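PDB 2IN3: DSBA-like thioredoxin domain-containing protein from Nitrosomonas europaea, which is a putative protein disulfide isomerase of the DsbA family, FrnE-like subfamily, and probably has thiol-disulfide oxidoreductase activity. Local coordinates for residues E29-R32 with Q33-A37; Q63-H66 with H67-S70; L132-L135 with K136-A139. One frame throughout, in Å; residues are numbered along the deposited sequence.

Contact 1: E29-R32 with Q33-A37; sequences ENIR and QEYSA. With EDO (1,2-ethanediol), chain E.
Gln33 leans back along the helix onto Glu29, one turn earlier. Its backbone N donates to Glu29 O over 2.9 Å, and its CG rests against the same carbonyl oxygen. From there the extended chain carries NE2 to within 3.0 Å of Glu29 OE2, with the amide and carboxylate planes turned 68° apart. Glu29 meets it halfway because its CG stands opposite the backbone N (chi1 176°). At Glu34 the backbone N is held by Asn30 O at 2.8 Å, with a second, weak bond to Ile31 O. The Glu34 side chain has two conformers, so its pairing is tentative; in one of them OE2 forms a salt bridge with Arg202 of helix 198-211, to which Asn30 OD1 is also hydrogen-bonded, and this can reconcile two acceptors lying near each other. These residues lie toward the C-terminal end of helix 19-35, the connection between parallel strands 9-14 and 40-45 in the beta-alpha-beta unit of a thioredoxin-like fold. Tyr35 N donates to Ile31 O at 2.7 Å, and that oxygen also lies in the plane of the phenol ring, at its edge near CD2. Beside it, Ile31 CG2 packs on Tyr35 CD2 at 4.0 Å, while the hydroxyl is bonded to Asp206. Ser36 is modelled in two conformers; in one, OG reaches back 2.6 Å to Arg32 O, in the carbonyl plane on a lone pair, so the bond is doubtful. An ethanediol molecule, probably from the crystallisation liquor, lies by the same carbonyl, its C1 3.4 Å above one face of the Arg32 guanidinium. Because the flat group supplies that face, an alanine here would probably leave the diol without the surface beneath C1 and more loosely held, its weak bond to the main-chain oxygen notwithstanding.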
ATOM      1  N   GLU A  29       7.496  -1.763   7.952  1.00 45.81           N
ATOM      2  CA  GLU A  29       7.816  -3.085   8.545  1.00 46.10           C
ATOM      3  C   GLU A  29       8.416  -2.905   9.975  1.00 44.72           C
ATOM      4  O   GLU A  29       8.007  -3.586  10.933  1.00 43.85           O
ATOM      5  CB  GLU A  29       8.796  -3.890   7.667  1.00 46.10           C
ATOM      6  CG  GLU A  29       9.256  -5.268   8.274  1.00 47.93           C
ATOM      7  CD  GLU A  29      10.551  -5.871   7.625  1.00 49.07           C
ATOM      8  OE1 GLU A  29      11.048  -5.327   6.604  1.00 56.16           O
ATOM      9  OE2 GLU A  29      11.082  -6.897   8.155  1.00 53.58           O
ATOM     10  N   ASN A  30       9.395  -2.020  10.091  1.00 44.08           N
ATOM     11  CA  ASN A  30      10.014  -1.758  11.390  1.00 44.93           C
ATOM     12  C   ASN A  30       9.022  -1.207  12.403  1.00 44.51           C
ATOM     13  O   ASN A  30       9.001  -1.641  13.561  1.00 43.96           O
ATOM     14  CB  ASN A  30      11.226  -0.835  11.275  1.00 44.93           C
ATOM     15  CG  ASN A  30      12.061  -0.825  12.570  1.00 50.40           C
ATOM     16  OD1 ASN A  30      11.755  -0.117  13.536  1.00 54.24           O
ATOM     17  ND2 ASN A  30      13.103  -1.656  12.605  1.00 55.11           N
ATOM     18  N   ILE A  31       8.182  -0.264  11.955  1.00 44.41           N
ATOM     19  CA  ILE A  31       7.144   0.311  12.816  1.00 44.77           C
ATOM     20  C   ILE A  31       6.204  -0.796  13.337  1.00 44.94           C
ATOM     21  O   ILE A  31       5.960  -0.908  14.549  1.00 44.15           O
ATOM     22  CB  ILE A  31       6.345   1.399  12.058  1.00 45.65           C
ATOM     23  CG1 ILE A  31       7.222   2.614  11.783  1.00 44.16           C
ATOM     24  CG2 ILE A  31       5.102   1.840  12.891  1.00 46.89           C
ATOM     25  CD1 ILE A  31       6.579   3.605  10.742  1.00 46.73           C
ATOM     26  N   ARG A  32       5.692  -1.616  12.424  1.00 44.83           N
ATOM     27  CA  ARG A  32       4.895  -2.813  12.813  1.00 47.92           C
ATOM     28  C   ARG A  32       5.622  -3.707  13.774  1.00 48.31           C
ATOM     29  O   ARG A  32       5.026  -4.256  14.697  1.00 50.61           O
ATOM     30  CB  ARG A  32       4.503  -3.662  11.589  1.00 46.78           C
ATOM     31  CG  ARG A  32       3.566  -2.945  10.651  1.00 49.58           C
ATOM     32  CD  ARG A  32       3.206  -3.824   9.486  1.00 47.30           C
ATOM     33  NE  ARG A  32       2.489  -4.978   9.967  1.00 53.41           N
ATOM     34  CZ  ARG A  32       2.798  -6.231   9.715  1.00 52.39           C
ATOM     35  NH1 ARG A  32       3.824  -6.544   8.936  1.00 57.05           N
ATOM     36  NH2 ARG A  32       2.060  -7.169  10.236  1.00 51.63           N
ATOM     37  N   GLN A  33       6.906  -3.928  13.545  1.00 49.48           N
ATOM     38  CA  GLN A  33       7.640  -4.816  14.428  1.00 50.27           C
ATOM     39  C   GLN A  33       7.755  -4.189  15.828  1.00 48.27           C
ATOM     40  O   GLN A  33       7.586  -4.895  16.815  1.00 50.03           O
ATOM     41  CB  GLN A  33       9.014  -5.159  13.840  1.00 50.35           C
ATOM     42  CG  GLN A  33       8.916  -6.120  12.620  1.00 53.90           C
ATOM     43  CD  GLN A  33      10.231  -6.290  11.823  1.00 55.71           C
ATOM     44  OE1 GLN A  33      11.153  -5.439  11.880  1.00 62.10           O
ATOM     45  NE2 GLN A  33      10.309  -7.384  11.058  1.00 58.40           N
ATOM     46  N   GLU A  34       7.958  -2.873  15.896  1.00 45.16           N
ATOM     47  CA  GLU A  34       8.278  -2.208  17.153  0.50 44.66           C
ATOM     48  C   GLU A  34       7.047  -1.778  17.961  1.00 44.39           C
ATOM     49  O   GLU A  34       7.041  -1.868  19.205  1.00 42.91           O
ATOM     50  CB  GLU A  34       9.172  -1.002  16.882  0.50 44.64           C
ATOM     51  CG  GLU A  34      10.171  -0.771  17.984  0.50 44.96           C
ATOM     52  CD  GLU A  34      10.930   0.541  17.844  0.50 44.08           C
ATOM     53  OE1 GLU A  34      11.320   1.066  18.889  0.50 43.73           O
ATOM     54  OE2 GLU A  34      11.152   1.021  16.708  0.50 42.76           O
ATOM     55  N   TYR A  35       6.001  -1.335  17.263  1.00 42.12           N
ATOM     56  CA  TYR A  35       4.853  -0.718  17.921  1.00 42.86           C
ATOM     57  C   TYR A  35       3.583  -1.563  18.050  1.00 43.48           C
ATOM     58  O   TYR A  35       2.582  -1.073  18.584  1.00 44.75           O
ATOM     59  CB  TYR A  35       4.508   0.603  17.231  1.00 42.42           C
ATOM     60  CG  TYR A  35       5.560   1.684  17.402  1.00 42.70           C
ATOM     61  CD1 TYR A  35       5.430   2.664  18.390  1.00 42.03           C
ATOM     62  CD2 TYR A  35       6.684   1.711  16.577  1.00 42.55           C
ATOM     63  CE1 TYR A  35       6.418   3.658  18.565  1.00 42.47           C
ATOM     64  CE2 TYR A  35       7.662   2.680  16.730  1.00 42.78           C
ATOM     65  CZ  TYR A  35       7.518   3.661  17.703  1.00 40.92           C
ATOM     66  OH  TYR A  35       8.486   4.627  17.807  1.00 42.98           O
ATOM     67  N   SER A  36       3.612  -2.815  17.596  0.50 43.95           N
ATOM     68  CA  SER A  36       2.367  -3.602  17.493  0.50 43.96           C
ATOM     69  C   SER A  36       1.741  -4.027  18.825  0.50 44.12           C
ATOM     70  O   SER A  36       0.605  -4.519  18.854  0.50 43.82           O
ATOM     71  CB  SER A  36       2.529  -4.788  16.538  0.50 44.19           C
ATOM     72  OG  SER A  36       2.521  -4.327  15.195  0.50 44.19           O
ATOM     73  N   ALA A  37       2.467  -3.843  19.926  1.00 44.19           N
ATOM     74  CA  ALA A  37       1.892  -4.039  21.245  1.00 44.05           C
ATOM     75  C   ALA A  37       1.053  -2.832  21.670  1.00 44.73           C
ATOM     76  O   ALA A  37       0.232  -2.948  22.572  1.00 45.21           O
ATOM     77  CB  ALA A  37       2.977  -4.345  22.297  1.00 44.81           C
TER
HETATM   78  C1  EDO E 218       4.692  -7.377  12.555  1.00 67.33           C
HETATM   79  O1  EDO E 218       5.968  -8.013  12.546  1.00 65.38           O
HETATM   80  C2  EDO E 218       4.117  -7.382  13.971  1.00 67.81           C
HETATM   81  O2  EDO E 218       5.193  -7.622  14.884  1.00 68.66           O

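Contact 2: Q63-H66 with H67-S70; sequences QILH and HWHS. With PO4 (phosphate ion), chain B; EDO (1,2-ethanediol), chain D.
Leu65 and Trp68 are brought together by similar first torsions, -67° and -69°, each setting CG opposite its own carbonyl carbon. Leu65 CD2 thereby comes over the face of the indole, 4.0 Å from the centroid of the six-membered ring and 20° off its normal, a CH-pi contact. Ile64 runs alongside Trp68, pointing the same way, and its CG2 lies above the indole plane at the pyrrole nitrogen, 3.2 Å from NE1, which is tight packing. Trp68 N in turn donates to Ile64 O over 3.0 Å, so backbone and side chain tie the same pair. Phe79, stacked, and Tyr123, edge-to-face, also pack on the buried indole.

On the polar flank, His67 ND1 points at the phosphate: its bond to O1 is 2.9 Å long, nearly straight, and lies in the imidazole plane; a weaker one reaches O4. Gln63 O sits over one face of the same ring and accepts His67 N at 3.1 Å. Ser70 N is bonded to His66 O at 2.9 Å. Its OG lies 3.6 Å above one face of the His66 imidazole and is hydrogen-bonded to an ethanediol oxygen.

The phosphate, probably from the crystallisation liquor, is bound by Ser19 OG as well. It thus bridges helix 58-75 to the start of helix 19-35, where a CxxC pattern suggests the redox site of a thioredoxin fold; the place of helix 58-75 after strand 40-45 is consistent with the helical insertion of DsbA relatives.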
ATOM      1  N   GLN A  63       8.022  10.913 -15.668  1.00 41.60           N
ATOM      2  CA  GLN A  63       7.885  11.401 -14.293  1.00 42.95           C
ATOM      3  C   GLN A  63       7.936  10.244 -13.326  1.00 42.97           C
ATOM      4  O   GLN A  63       8.612  10.308 -12.305  1.00 43.16           O
ATOM      5  CB  GLN A  63       6.581  12.173 -14.097  1.00 43.89           C
ATOM      6  CG  GLN A  63       6.557  13.460 -14.845  1.00 46.73           C
ATOM      7  CD  GLN A  63       5.248  14.217 -14.694  1.00 52.65           C
ATOM      8  OE1 GLN A  63       4.154  13.662 -14.869  1.00 56.14           O
ATOM      9  NE2 GLN A  63       5.357  15.506 -14.400  1.00 54.23           N
ATOM     10  N   ILE A  64       7.204   9.180 -13.640  1.00 43.00           N
ATOM     11  CA  ILE A  64       7.130   8.028 -12.745  1.00 42.91           C
ATOM     12  C   ILE A  64       8.514   7.383 -12.602  1.00 42.92           C
ATOM     13  O   ILE A  64       8.968   7.075 -11.486  1.00 43.18           O
ATOM     14  CB  ILE A  64       6.059   7.000 -13.235  1.00 43.01           C
ATOM     15  CG1 ILE A  64       4.646   7.596 -13.118  1.00 42.61           C
ATOM     16  CG2 ILE A  64       6.180   5.662 -12.480  1.00 41.63           C
ATOM     17  CD1 ILE A  64       3.575   6.866 -13.948  1.00 44.98           C
ATOM     18  N   LEU A  65       9.205   7.218 -13.727  1.00 42.35           N
ATOM     19  CA  LEU A  65      10.525   6.603 -13.691  1.00 42.38           C
ATOM     20  C   LEU A  65      11.535   7.454 -12.892  1.00 41.97           C
ATOM     21  O   LEU A  65      12.412   6.913 -12.244  1.00 41.73           O
ATOM     22  CB  LEU A  65      11.034   6.353 -15.117  1.00 41.73           C
ATOM     23  CG  LEU A  65      10.234   5.287 -15.890  1.00 43.93           C
ATOM     24  CD1 LEU A  65      10.755   5.217 -17.305  1.00 42.70           C
ATOM     25  CD2 LEU A  65      10.263   3.905 -15.202  1.00 42.58           C
ATOM     26  N   HIS A  66      11.405   8.782 -12.944  1.00 42.04           N
ATOM     27  CA  HIS A  66      12.259   9.631 -12.131  1.00 42.47           C
ATOM     28  C   HIS A  66      11.994   9.327 -10.653  1.00 43.16           C
ATOM     29  O   HIS A  66      12.942   9.243  -9.864  1.00 41.51           O
ATOM     30  CB  HIS A  66      12.028  11.116 -12.418  1.00 43.04           C
ATOM     31  CG  HIS A  66      12.699  12.015 -11.426  1.00 44.04           C
ATOM     32  ND1 HIS A  66      14.069  12.040 -11.252  1.00 43.19           N
ATOM     33  CD2 HIS A  66      12.188  12.901 -10.534  1.00 43.22           C
ATOM     34  CE1 HIS A  66      14.373  12.909 -10.306  1.00 43.30           C
ATOM     35  NE2 HIS A  66      13.250  13.445  -9.854  1.00 44.37           N
ATOM     36  N   HIS A  67      10.713   9.138 -10.291  1.00 43.47           N
ATOM     37  CA  HIS A  67      10.364   8.765  -8.912  1.00 45.06           C
ATOM     38  C   HIS A  67      11.025   7.433  -8.528  1.00 45.33           C
ATOM     39  O   HIS A  67      11.585   7.322  -7.444  1.00 45.20           O
ATOM     40  CB  HIS A  67       8.833   8.725  -8.674  1.00 45.29           C
ATOM     41  CG  HIS A  67       8.206  10.087  -8.684  1.00 49.05           C
ATOM     42  ND1 HIS A  67       6.854  10.293  -8.862  1.00 53.82           N
ATOM     43  CD2 HIS A  67       8.761  11.317  -8.579  1.00 51.53           C
ATOM     44  CE1 HIS A  67       6.603  11.595  -8.866  1.00 53.96           C
ATOM     45  NE2 HIS A  67       7.746  12.240  -8.700  1.00 52.70           N
ATOM     46  N   TRP A  68      10.993   6.443  -9.426  1.00 45.19           N
ATOM     47  CA  TRP A  68      11.611   5.146  -9.156  1.00 44.47           C
ATOM     48  C   TRP A  68      13.112   5.292  -8.894  1.00 44.52           C
ATOM     49  O   TRP A  68      13.638   4.788  -7.915  1.00 45.53           O
ATOM     50  CB  TRP A  68      11.437   4.188 -10.338  1.00 44.05           C
ATOM     51  CG  TRP A  68      10.050   3.693 -10.600  1.00 45.95           C
ATOM     52  CD1 TRP A  68       8.851   4.245 -10.160  1.00 44.40           C
ATOM     53  CD2 TRP A  68       9.703   2.592 -11.433  1.00 46.64           C
ATOM     54  NE1 TRP A  68       7.802   3.532 -10.662  1.00 46.33           N
ATOM     55  CE2 TRP A  68       8.285   2.499 -11.432  1.00 46.60           C
ATOM     56  CE3 TRP A  68      10.452   1.650 -12.165  1.00 45.54           C
ATOM     57  CZ2 TRP A  68       7.593   1.499 -12.131  1.00 45.02           C
ATOM     58  CZ3 TRP A  68       9.756   0.646 -12.870  1.00 44.68           C
ATOM     59  CH2 TRP A  68       8.339   0.595 -12.860  1.00 44.88           C
ATOM     60  N   HIS A  69      13.811   5.983  -9.777  1.00 43.53           N
ATOM     61  CA  HIS A  69      15.219   6.279  -9.529  1.00 43.88           C
ATOM     62  C   HIS A  69      15.446   6.967  -8.161  1.00 44.42           C
ATOM     63  O   HIS A  69      16.320   6.542  -7.405  1.00 45.42           O
ATOM     64  CB  HIS A  69      15.771   7.105 -10.674  1.00 42.47           C
ATOM     65  CG  HIS A  69      15.929   6.337 -11.950  1.00 43.29           C
ATOM     66  ND1 HIS A  69      16.901   5.378 -12.116  1.00 43.84           N
ATOM     67  CD2 HIS A  69      15.259   6.396 -13.123  1.00 42.80           C
ATOM     68  CE1 HIS A  69      16.845   4.899 -13.351  1.00 44.09           C
ATOM     69  NE2 HIS A  69      15.851   5.493 -13.978  1.00 42.83           N
ATOM     70  N   SER A  70      14.664   8.011  -7.832  1.00 45.50           N
ATOM     71  CA  SER A  70      14.775   8.676  -6.530  1.00 44.77           C
ATOM     72  C   SER A  70      14.602   7.726  -5.379  1.00 44.70           C
ATOM     73  O   SER A  70      15.382   7.789  -4.422  1.00 44.77           O
ATOM     74  CB  SER A  70      13.776   9.831  -6.343  1.00 45.26           C
ATOM     75  OG  SER A  70      13.913  10.775  -7.366  1.00 47.50           O
TER
HETATM   76  P   PO4 B 215       4.680   7.415  -8.291  1.00 53.06           P
HETATM   77  O1  PO4 B 215       5.098   8.130  -9.545  1.00 54.26           O
HETATM   78  O2  PO4 B 215       3.177   7.333  -8.135  1.00 56.79           O
HETATM   79  O3  PO4 B 215       5.294   6.049  -8.283  1.00 48.46           O
HETATM   80  O4  PO4 B 215       5.160   8.272  -7.122  1.00 55.01           O
HETATM   81  C1  EDO D 217      17.653  11.330  -6.696  1.00 56.71           C
HETATM   82  O1  EDO D 217      16.796  10.955  -7.781  1.00 56.80           O
HETATM   83  C2  EDO D 217      16.892  12.221  -5.742  1.00 57.54           C
HETATM   84  O2  EDO D 217      16.140  13.100  -6.575  1.00 61.56           O

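Contact 3: L132-L135 with K136-A139; sequences LAIL and KKLA
Lys136 folds back over the first turn of its helix, above Leu132 and Ala133. Its CB lies 3.5 Å from Leu132 O, the oxygen that also accepts Lys136 N at 2.8 Å in an almost straight bond (172°). The first torsion, 72°, places CG between the backbone N and the carbonyl carbon, a crowded position that turns the chain toward the start of the helix. There CG meets two carbonyl oxygens at once, Leu132 O and Ala133 O, each 3.4 Å away. CD is still beside Leu132 O, at 4.0 Å. CE then passes alongside Ala133 and comes within 4.0 Å of its CA, which the fully extended chain beyond CG makes possible. At the tip, NZ has Glu146 as a long, weak ion-pair partner.

The following turn is held by its main chain. Leu138 N donates to Ile134 O over 3.3 Å and Ala139 N to Leu135 O over 3.1 Å, while the apolar branches of Ile134 and Leu138 only graze each other. Away from the turn, Leu132 and Leu135 pack on Phe153 of helix 146-154, and Leu138 and Ala139 on Phe114 of helix 111-123.

The helix is therefore amphipathic, with one side buried among neighbouring helices and lysine methylenes lying along the other. Since direct links between the two segments are backbone hydrogen bonds and weak aliphatic contacts, the charge of Lys136, whose pairing with Glu146 is long and weak, probably adds little to holding this turn.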
ATOM      1  N   LEU A 132      -6.011 -10.279 -12.251  1.00 49.89           N
ATOM      2  CA  LEU A 132      -6.375 -11.327 -11.287  1.00 49.63           C
ATOM      3  C   LEU A 132      -5.390 -12.507 -11.324  1.00 49.30           C
ATOM      4  O   LEU A 132      -4.985 -13.024 -10.275  1.00 49.41           O
ATOM      5  CB  LEU A 132      -7.831 -11.811 -11.484  1.00 49.69           C
ATOM      6  CG  LEU A 132      -8.284 -13.109 -10.792  1.00 49.46           C
ATOM      7  CD1 LEU A 132      -8.351 -12.933  -9.288  1.00 51.13           C
ATOM      8  CD2 LEU A 132      -9.612 -13.658 -11.321  1.00 50.18           C
ATOM      9  N   ALA A 133      -5.005 -12.915 -12.529  1.00 48.41           N
ATOM     10  CA  ALA A 133      -4.091 -14.038 -12.713  1.00 48.07           C
ATOM     11  C   ALA A 133      -2.829 -13.825 -11.885  1.00 47.25           C
ATOM     12  O   ALA A 133      -2.375 -14.729 -11.173  1.00 47.36           O
ATOM     13  CB  ALA A 133      -3.756 -14.229 -14.200  1.00 48.35           C
ATOM     14  N   ILE A 134      -2.295 -12.609 -11.944  1.00 46.57           N
ATOM     15  CA  ILE A 134      -1.132 -12.252 -11.163  1.00 45.29           C
ATOM     16  C   ILE A 134      -1.419 -12.224  -9.658  1.00 45.32           C
ATOM     17  O   ILE A 134      -0.674 -12.832  -8.866  1.00 44.70           O
ATOM     18  CB  ILE A 134      -0.507 -10.915 -11.669  1.00 45.81           C
ATOM     19  CG1 ILE A 134      -0.141 -11.028 -13.166  1.00 44.99           C
ATOM     20  CG2 ILE A 134       0.693 -10.514 -10.812  1.00 43.81           C
ATOM     21  CD1 ILE A 134       0.866 -12.128 -13.491  1.00 46.35           C
ATOM     22  N   LEU A 135      -2.504 -11.550  -9.268  1.00 44.92           N
ATOM     23  CA  LEU A 135      -2.850 -11.389  -7.860  1.00 44.47           C
ATOM     24  C   LEU A 135      -3.110 -12.716  -7.122  1.00 44.44           C
ATOM     25  O   LEU A 135      -2.662 -12.888  -5.978  1.00 43.66           O
ATOM     26  CB  LEU A 135      -4.042 -10.425  -7.705  1.00 43.78           C
ATOM     27  CG  LEU A 135      -3.766  -8.961  -8.133  1.00 44.80           C
ATOM     28  CD1 LEU A 135      -5.059  -8.139  -8.169  1.00 43.57           C
ATOM     29  CD2 LEU A 135      -2.695  -8.280  -7.242  1.00 44.55           C
ATOM     30  N   LYS A 136      -3.835 -13.636  -7.758  1.00 45.31           N
ATOM     31  CA  LYS A 136      -4.165 -14.926  -7.133  1.00 45.82           C
ATOM     32  C   LYS A 136      -2.921 -15.794  -6.909  1.00 46.03           C
ATOM     33  O   LYS A 136      -2.806 -16.520  -5.909  1.00 46.34           O
ATOM     34  CB  LYS A 136      -5.254 -15.674  -7.932  1.00 46.22           C
ATOM     35  CG  LYS A 136      -4.780 -16.253  -9.263  1.00 46.93           C
ATOM     36  CD  LYS A 136      -5.936 -16.883 -10.033  1.00 47.51           C
ATOM     37  CE  LYS A 136      -5.469 -17.558 -11.325  1.00 50.39           C
ATOM     38  NZ  LYS A 136      -6.668 -17.791 -12.204  1.00 53.97           N
ATOM     39  N   LYS A 137      -1.969 -15.693  -7.825  1.00 45.76           N
ATOM     40  CA  LYS A 137      -0.700 -16.377  -7.675  1.00 46.01           C
ATOM     41  C   LYS A 137       0.037 -15.882  -6.411  1.00 44.90           C
ATOM     42  O   LYS A 137       0.554 -16.692  -5.638  1.00 43.60           O
ATOM     43  CB  LYS A 137       0.122 -16.179  -8.945  1.00 46.59           C
ATOM     44  CG  LYS A 137       1.393 -16.988  -9.037  1.00 49.63           C
ATOM     45  CD  LYS A 137       2.044 -16.814 -10.413  1.00 53.08           C
ATOM     46  CE  LYS A 137       2.566 -15.372 -10.632  1.00 56.34           C
ATOM     47  NZ  LYS A 137       3.393 -15.238 -11.878  1.00 58.24           N
ATOM     48  N   LEU A 138       0.045 -14.563  -6.187  1.00 43.00           N
ATOM     49  CA  LEU A 138       0.691 -13.992  -5.016  1.00 43.27           C
ATOM     50  C   LEU A 138       0.028 -14.433  -3.709  1.00 43.23           C
ATOM     51  O   LEU A 138       0.724 -14.727  -2.712  1.00 44.19           O
ATOM     52  CB  LEU A 138       0.803 -12.442  -5.127  1.00 42.41           C
ATOM     53  CG  LEU A 138       1.629 -11.935  -6.321  1.00 43.47           C
ATOM     54  CD1 LEU A 138       1.554 -10.415  -6.462  1.00 44.69           C
ATOM     55  CD2 LEU A 138       3.066 -12.353  -6.190  1.00 45.27           C
ATOM     56  N   ALA A 139      -1.303 -14.503  -3.717  1.00 42.70           N
ATOM     57  CA  ALA A 139      -2.070 -14.981  -2.570  1.00 42.08           C
ATOM     58  C   ALA A 139      -1.750 -16.477  -2.252  1.00 41.80           C
ATOM     59  O   ALA A 139      -1.535 -16.851  -1.092  1.00 40.72           O
ATOM     60  CB  ALA A 139      -3.567 -14.762  -2.810  1.00 42.02           C
TER

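The three contacts are local, each along a different helix, contact 1 running on into the loop that follows; their centres are 26 to 28 Å apart and no atoms touch. Contacts 1 and 3 are partly buried, whereas contact 2 is mainly at the surface, with Trp68 as its buried anchor. Contact 1 belongs to the thioredoxin-like beta-alpha-beta unit and looks onto helix 198-211 through mixed polar and apolar groups. Contact 3 sits among helices 111-123 and 146-154, and its outward links are chiefly aliphatic-aromatic. Contact 2 alone combines aromatic packing with an anion, and its phosphate reaches the start of helix 19-35, the helix whose far end carries contact 1.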